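Local coordinates for protein particle-associated glycoside hydrolase (Acinetobacter phage Fri1, PDB 6C72) that probably depolymerises the capsular polysaccharide of Acinetobacter baumannii as a trimeric, zinc-binding tailspike glycosidase during phage entry, at residues Ser526-Glu531 / Asn575-Lys580. Residues are numbered along the deposited sequence; the frame is centred on the assembly and turned at random.
With ZN (zinc ion), chain L.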
loop_
_atom_site.group_PDB
_atom_site.type_symbol
_atom_site.label_atom_id
_atom_site.label_comp_id
_atom_site.label_asym_id
_atom_site.label_seq_id
_atom_site.Cartn_x
_atom_site.Cartn_y
_atom_site.Cartn_z
ATOM N N SER A 526 -31.401 51.265 13.342
ATOM C CA SER A 526 -32.692 50.879 12.807
ATOM C C SER A 526 -33.459 50.000 13.786
ATOM O O SER A 526 -32.873 49.222 14.541
ATOM C CB SER A 526 -32.496 50.169 11.475
ATOM O OG SER A 526 -31.493 49.206 11.582
ATOM N N LYS A 527 -34.776 50.165 13.800
ATOM C CA LYS A 527 -35.662 49.328 14.603
ATOM C C LYS A 527 -36.871 48.991 13.750
ATOM O O LYS A 527 -37.708 49.859 13.480
ATOM C CB LYS A 527 -36.100 50.009 15.900
ATOM C CG LYS A 527 -35.074 49.994 17.018
ATOM C CD LYS A 527 -34.377 51.314 17.080
ATOM C CE LYS A 527 -33.322 51.367 18.178
ATOM N NZ LYS A 527 -32.654 52.703 18.009
ATOM N N ALA A 528 -36.980 47.727 13.360
ATOM C CA ALA A 528 -38.072 47.306 12.504
ATOM C C ALA A 528 -38.158 45.794 12.538
ATOM O O ALA A 528 -37.149 45.104 12.692
ATOM C CB ALA A 528 -37.880 47.785 11.056
ATOM N N TYR A 529 -39.387 45.298 12.447
ATOM C CA TYR A 529 -39.654 43.893 12.154
ATOM C C TYR A 529 -40.943 43.893 11.336
ATOM O O TYR A 529 -42.044 44.058 11.884
ATOM C CB TYR A 529 -39.768 43.043 13.411
ATOM C CG TYR A 529 -39.677 41.562 13.118
ATOM C CD1 TYR A 529 -40.695 40.910 12.423
ATOM C CD2 TYR A 529 -38.603 40.800 13.578
ATOM C CE1 TYR A 529 -40.626 39.551 12.146
ATOM C CE2 TYR A 529 -38.527 39.430 13.324
ATOM C CZ TYR A 529 -39.545 38.811 12.604
ATOM O OH TYR A 529 -39.486 37.455 12.338
ATOM N N VAL A 530 -40.789 43.781 10.025
ATOM C CA VAL A 530 -41.873 43.945 9.069
ATOM C C VAL A 530 -41.965 42.677 8.241
ATOM O O VAL A 530 -40.943 42.174 7.759
ATOM C CB VAL A 530 -41.634 45.176 8.174
ATOM C CG1 VAL A 530 -42.652 45.244 7.047
ATOM C CG2 VAL A 530 -41.658 46.434 9.016
ATOM N N GLU A 531 -43.173 42.145 8.100
ATOM C CA GLU A 531 -43.420 40.989 7.252
ATOM C C GLU A 531 -44.230 41.427 6.038
ATOM O O GLU A 531 -45.283 42.056 6.178
ATOM C CB GLU A 531 -44.132 39.881 8.030
ATOM C CG GLU A 531 -43.256 39.245 9.106
ATOM C CD GLU A 531 -43.996 38.247 9.990
ATOM O OE1 GLU A 531 -45.241 38.336 10.112
ATOM O OE2 GLU A 531 -43.333 37.344 10.548
ATOM N N ASN A 575 -29.813 52.583 9.088
ATOM C CA ASN A 575 -29.584 52.177 7.709
ATOM C C ASN A 575 -29.381 50.685 7.488
ATOM O O ASN A 575 -29.510 50.235 6.344
ATOM C CB ASN A 575 -28.360 52.906 7.136
ATOM C CG ASN A 575 -27.134 52.672 7.961
ATOM O OD1 ASN A 575 -27.191 52.739 9.188
ATOM N ND2 ASN A 575 -26.034 52.310 7.311
ATOM N N THR A 576 -29.008 49.915 8.507
ATOM C CA THR A 576 -28.659 48.514 8.300
ATOM C C THR A 576 -29.869 47.620 8.539
ATOM O O THR A 576 -30.350 47.507 9.670
ATOM C CB THR A 576 -27.504 48.094 9.202
ATOM O OG1 THR A 576 -26.392 48.971 8.990
ATOM C CG2 THR A 576 -27.097 46.681 8.878
ATOM N N PHE A 577 -30.314 46.936 7.492
ATOM C CA PHE A 577 -31.460 46.050 7.582
ATOM C C PHE A 577 -31.107 44.680 7.024
ATOM O O PHE A 577 -30.319 44.568 6.084
ATOM C CB PHE A 577 -32.660 46.645 6.831
ATOM C CG PHE A 577 -33.215 47.896 7.468
ATOM C CD1 PHE A 577 -32.646 49.144 7.200
ATOM C CD2 PHE A 577 -34.302 47.825 8.333
ATOM C CE1 PHE A 577 -33.151 50.293 7.790
ATOM C CE2 PHE A 577 -34.824 48.961 8.920
ATOM C CZ PHE A 577 -34.253 50.203 8.643
ATOM N N ILE A 578 -31.660 43.638 7.631
ATOM C CA ILE A 578 -31.545 42.278 7.123
ATOM C C ILE A 578 -32.860 41.920 6.442
ATOM O O ILE A 578 -33.943 42.178 6.990
ATOM C CB ILE A 578 -31.228 41.282 8.247
ATOM C CG1 ILE A 578 -29.979 41.704 9.054
ATOM C CG2 ILE A 578 -31.105 39.884 7.666
ATOM C CD1 ILE A 578 -28.636 41.713 8.285
ATOM N N VAL A 579 -32.781 41.321 5.258
ATOM C CA VAL A 579 -33.966 40.960 4.484
ATOM C C VAL A 579 -33.917 39.461 4.198
ATOM O O VAL A 579 -32.985 38.970 3.541
ATOM C CB VAL A 579 -34.058 41.776 3.185
ATOM C CG1 VAL A 579 -35.277 41.380 2.387
ATOM C CG2 VAL A 579 -34.073 43.266 3.502
ATOM N N LYS A 580 -34.895 38.731 4.714
ATOM C CA LYS A 580 -34.997 37.294 4.504
ATOM C C LYS A 580 -36.244 37.001 3.677
ATOM O O LYS A 580 -37.307 37.581 3.931
ATOM C CB LYS A 580 -35.036 36.555 5.840
ATOM C CG LYS A 580 -35.182 35.037 5.744
ATOM C CD LYS A 580 -35.062 34.426 7.139
ATOM C CE LYS A 580 -35.100 32.903 7.124
ATOM N NZ LYS A 580 -36.468 32.351 6.833
HETATM ZN ZN ZN L . -26.189 52.490 11.039
HETATM O O HOH W 1 -24.144 51.629 10.396
#
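Ser526 covers one face of the Phe577 ring and hydrogen-bonds Thr576, its OG taking part in both. Its CB stands above the CZ end of the ring, 3.3 Å from CZ, whereas OG lies over the ring centre, 4.1 Å above the plane. The same OG donates a hydrogen bond to the backbone O of Thr576 at 2.8 Å. The C=O...OG angle of 137°, with the donor 36° out of the carbonyl plane, shows that the hydroxyl approaches from above the carbonyl rather than on a lone pair. Ser526 OG stands between the backbone N and the carbonyl carbon (chi1 47°), which places it above the ring and within bonding distance of Thr576 O.

Phe577 reaches across by its ring end. Ala528 occupies a second side of that ring: its CB sits at the edge, in the ring plane, 3.9 Å from CE2. Leu495 also packs on Phe577.

In the C-terminal antiparallel domain, beyond the parallel beta-helix, strands 528-536 and 576-585 both flank strand 509-517 and are therefore parallel to each other. The chains come together just before these strands begin, at Ser526 and Asn575, whose CA atoms are 6.1 Å apart; the strands then run on either side of 509-517. Asp519 lies by this end: its OD2 accepts a hydrogen bond from Thr576 N and a weak one from Ser526 N, while its OD1 binds zinc.

Asn575 turns its side chain from Ser526 toward that zinc, with OD1 2.1 Å from the metal; a water is 2.3 Å from zinc, and Thr521 and Ser573 belong to the same site. Asn494 OD1 pairs with Asn575 ND2, a bond that probably helps keep OD1 turned to the metal.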